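Local coordinates for protein oxidoreductase (Ralstonia eutropha, PDB 3HJ9) that binds flavin mononucleotide at its dimer interface and is probably an FMN-dependent oxidoreductase of the nitroreductase family, at residues A[159-164]-A[204-209]. Sequence-based numbering, arbitrary orientation.
Sequences FSAAAA and EPILSQ. With FMN (flavin mononucleotide), chain F.
Ile206 and Leu207 both turn their side chains toward the small-residue face of helix 159-164, as neighbours on strand 204-209 can do because they form a classic beta bulge opposite Phe141. In Ile206, CG2 stands anti to the backbone N and lies over the helix backbone, 3.9 Å from Ala161 CA, while its CG1 lies 4.2 Å from Ser160 CB. With CG anti to the carbonyl carbon (chi1 -62°) and CD1 extended away from CA (chi2 170°), Leu207 brings methyl CD1 to 3.8 Å from Ala164 CB. No hydrogen bond spans the buried contact; Ser160 OG instead bonds to Arg156 O within its own helix. Segment axes approach to 8.4 Å, 26° from parallel. Beyond this interface, the helix borders FMN: methyl C7M sits 3.7 Å from Phe159 CA and 3.8 Å from Ala162 CB, and flavin C6 lies over one face of the Phe159 ring, offset toward its rim. Trp187 of the second subunit also meets that ring, and Ala161 packs on its counterpart there. Helix 156-177 thus lies between this flavin and strand 203-212, while Leu207 comes within about 4 Å of the other bound FMN; antiparallel strands 137-144 and 181-185 flank strand 203-212.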
loop_
_atom_site.group_PDB
_atom_site.type_symbol
_atom_site.label_atom_id
_atom_site.label_comp_id
_atom_site.label_asym_id
_atom_site.label_seq_id
_atom_site.Cartn_x
_atom_site.Cartn_y
_atom_site.Cartn_z
ATOM N N PHE A 159 9.785 4.014 3.831
ATOM C CA PHE A 159 8.695 5.021 3.857
ATOM C C PHE A 159 8.184 5.355 2.463
ATOM O O PHE A 159 6.974 5.397 2.253
ATOM C CB PHE A 159 9.153 6.262 4.593
ATOM C CG PHE A 159 9.273 6.109 6.095
ATOM C CD1 PHE A 159 9.142 4.879 6.767
ATOM C CD2 PHE A 159 9.649 7.201 6.829
ATOM C CE1 PHE A 159 9.286 4.780 8.110
ATOM C CE2 PHE A 159 9.828 7.099 8.219
ATOM C CZ PHE A 159 9.623 5.897 8.857
ATOM N N SER A 160 9.094 5.548 1.512
ATOM C CA SER A 160 8.744 5.813 0.100
ATOM C C SER A 160 7.966 4.666 -0.518
ATOM O O SER A 160 6.904 4.874 -1.105
ATOM C CB SER A 160 9.993 5.993 -0.754
ATOM O OG SER A 160 10.728 7.088 -0.312
ATOM N N ALA A 161 8.508 3.450 -0.370
ATOM C CA ALA A 161 7.901 2.210 -0.922
ATOM C C ALA A 161 6.532 1.908 -0.284
ATOM O O ALA A 161 5.620 1.541 -0.996
ATOM C CB ALA A 161 8.863 0.984 -0.750
ATOM N N ALA A 162 6.396 2.095 1.036
ATOM C CA ALA A 162 5.113 1.874 1.752
ATOM C C ALA A 162 4.028 2.858 1.303
ATOM O O ALA A 162 2.900 2.429 0.969
ATOM C CB ALA A 162 5.286 1.940 3.281
ATOM N N ALA A 163 4.388 4.151 1.251
ATOM C CA ALA A 163 3.511 5.239 0.741
ATOM C C ALA A 163 3.097 4.941 -0.693
ATOM O O ALA A 163 1.901 4.942 -0.979
ATOM C CB ALA A 163 4.220 6.616 0.818
ATOM N N ALA A 164 4.069 4.641 -1.569
ATOM C CA ALA A 164 3.766 4.251 -2.963
ATOM C C ALA A 164 2.867 2.983 -3.060
ATOM O O ALA A 164 1.909 2.948 -3.857
ATOM C CB ALA A 164 5.030 4.100 -3.792
ATOM N N GLU A 204 13.094 10.090 -7.508
ATOM C CA GLU A 204 13.392 8.686 -7.807
ATOM C C GLU A 204 12.115 7.883 -8.068
ATOM O O GLU A 204 11.268 7.817 -7.181
ATOM C CB GLU A 204 14.127 8.067 -6.615
ATOM C CG GLU A 204 14.441 6.571 -6.781
ATOM C CD GLU A 204 15.234 5.985 -5.637
ATOM O OE1 GLU A 204 14.871 6.294 -4.477
ATOM O OE2 GLU A 204 16.168 5.172 -5.912
ATOM N N PRO A 205 11.969 7.280 -9.275
ATOM C CA PRO A 205 10.838 6.376 -9.507
ATOM C C PRO A 205 10.946 5.163 -8.581
ATOM O O PRO A 205 12.037 4.598 -8.489
ATOM C CB PRO A 205 11.005 5.922 -10.976
ATOM C CG PRO A 205 12.070 6.758 -11.566
ATOM C CD PRO A 205 12.829 7.441 -10.472
ATOM N N ILE A 206 9.859 4.817 -7.886
ATOM C CA ILE A 206 9.826 3.703 -6.920
ATOM C C ILE A 206 9.029 2.508 -7.449
ATOM O O ILE A 206 9.435 1.385 -7.296
ATOM C CB ILE A 206 9.187 4.149 -5.534
ATOM C CG1 ILE A 206 9.967 5.298 -4.906
ATOM C CG2 ILE A 206 9.268 3.028 -4.504
ATOM C CD1 ILE A 206 11.526 4.985 -4.743
ATOM N N LEU A 207 7.837 2.776 -7.962
ATOM C CA LEU A 207 6.950 1.779 -8.553
ATOM C C LEU A 207 6.226 2.384 -9.728
ATOM O O LEU A 207 6.045 3.605 -9.784
ATOM C CB LEU A 207 5.854 1.368 -7.550
ATOM C CG LEU A 207 6.184 0.700 -6.235
ATOM C CD1 LEU A 207 4.900 0.659 -5.349
ATOM C CD2 LEU A 207 6.787 -0.708 -6.457
ATOM N N SER A 208 5.854 1.546 -10.684
ATOM C CA SER A 208 4.942 1.964 -11.741
ATOM C C SER A 208 3.687 1.063 -11.645
ATOM O O SER A 208 3.663 0.063 -10.896
ATOM C CB SER A 208 5.578 1.917 -13.124
ATOM O OG SER A 208 5.927 0.598 -13.415
ATOM N N GLN A 209 2.631 1.446 -12.354
ATOM C CA GLN A 209 1.404 0.629 -12.385
ATOM C C GLN A 209 0.711 0.788 -13.711
ATOM O O GLN A 209 0.328 1.911 -14.096
ATOM C CB GLN A 209 0.500 1.019 -11.241
ATOM C CG GLN A 209 -0.675 0.067 -10.921
ATOM C CD GLN A 209 -1.433 0.555 -9.669
ATOM O OE1 GLN A 209 -1.382 1.753 -9.354
ATOM N NE2 GLN A 209 -2.107 -0.357 -8.945
HETATM N N1 FMN F . 2.366 8.228 12.229
HETATM C C2 FMN F . 2.871 8.134 13.506
HETATM O O2 FMN F . 2.292 8.670 14.439
HETATM N N3 FMN F . 4.030 7.405 13.740
HETATM C C4 FMN F . 4.718 6.810 12.716
HETATM O O4 FMN F . 5.742 6.150 12.993
HETATM C C4A FMN F . 4.228 6.915 11.420
HETATM N N5 FMN F . 4.890 6.275 10.384
HETATM C C5A FMN F . 4.419 6.299 9.089
HETATM C C6 FMN F . 5.152 5.629 8.088
HETATM C C7 FMN F . 4.686 5.640 6.765
HETATM C C7M FMN F . 5.458 4.913 5.709
HETATM C C8 FMN F . 3.514 6.324 6.450
HETATM C C8M FMN F . 2.983 6.368 5.047
HETATM C C9 FMN F . 2.793 6.984 7.437
HETATM C C9A FMN F . 3.224 7.000 8.795
HETATM N N10 FMN F . 2.541 7.660 9.852
HETATM C C10 FMN F . 3.037 7.619 11.164
HETATM C "C1'" FMN F . 1.253 8.380 9.614
HETATM C "C2'" FMN F . 1.418 9.722 8.958
HETATM O "O2'" FMN F . 1.960 10.584 9.922
HETATM C "C3'" FMN F . 0.082 10.233 8.423
HETATM O "O3'" FMN F . -0.291 9.365 7.395
HETATM C "C4'" FMN F . 0.141 11.715 7.981
HETATM O "O4'" FMN F . 0.248 12.483 9.138
HETATM C "C5'" FMN F . -1.075 12.263 7.259
HETATM O "O5'" FMN F . -2.239 11.969 8.010
HETATM P P FMN F . -3.367 11.052 7.319
HETATM O O1P FMN F . -3.582 11.319 5.852
HETATM O O2P FMN F . -2.971 9.574 7.378
HETATM O O3P FMN F . -4.590 11.289 8.168
#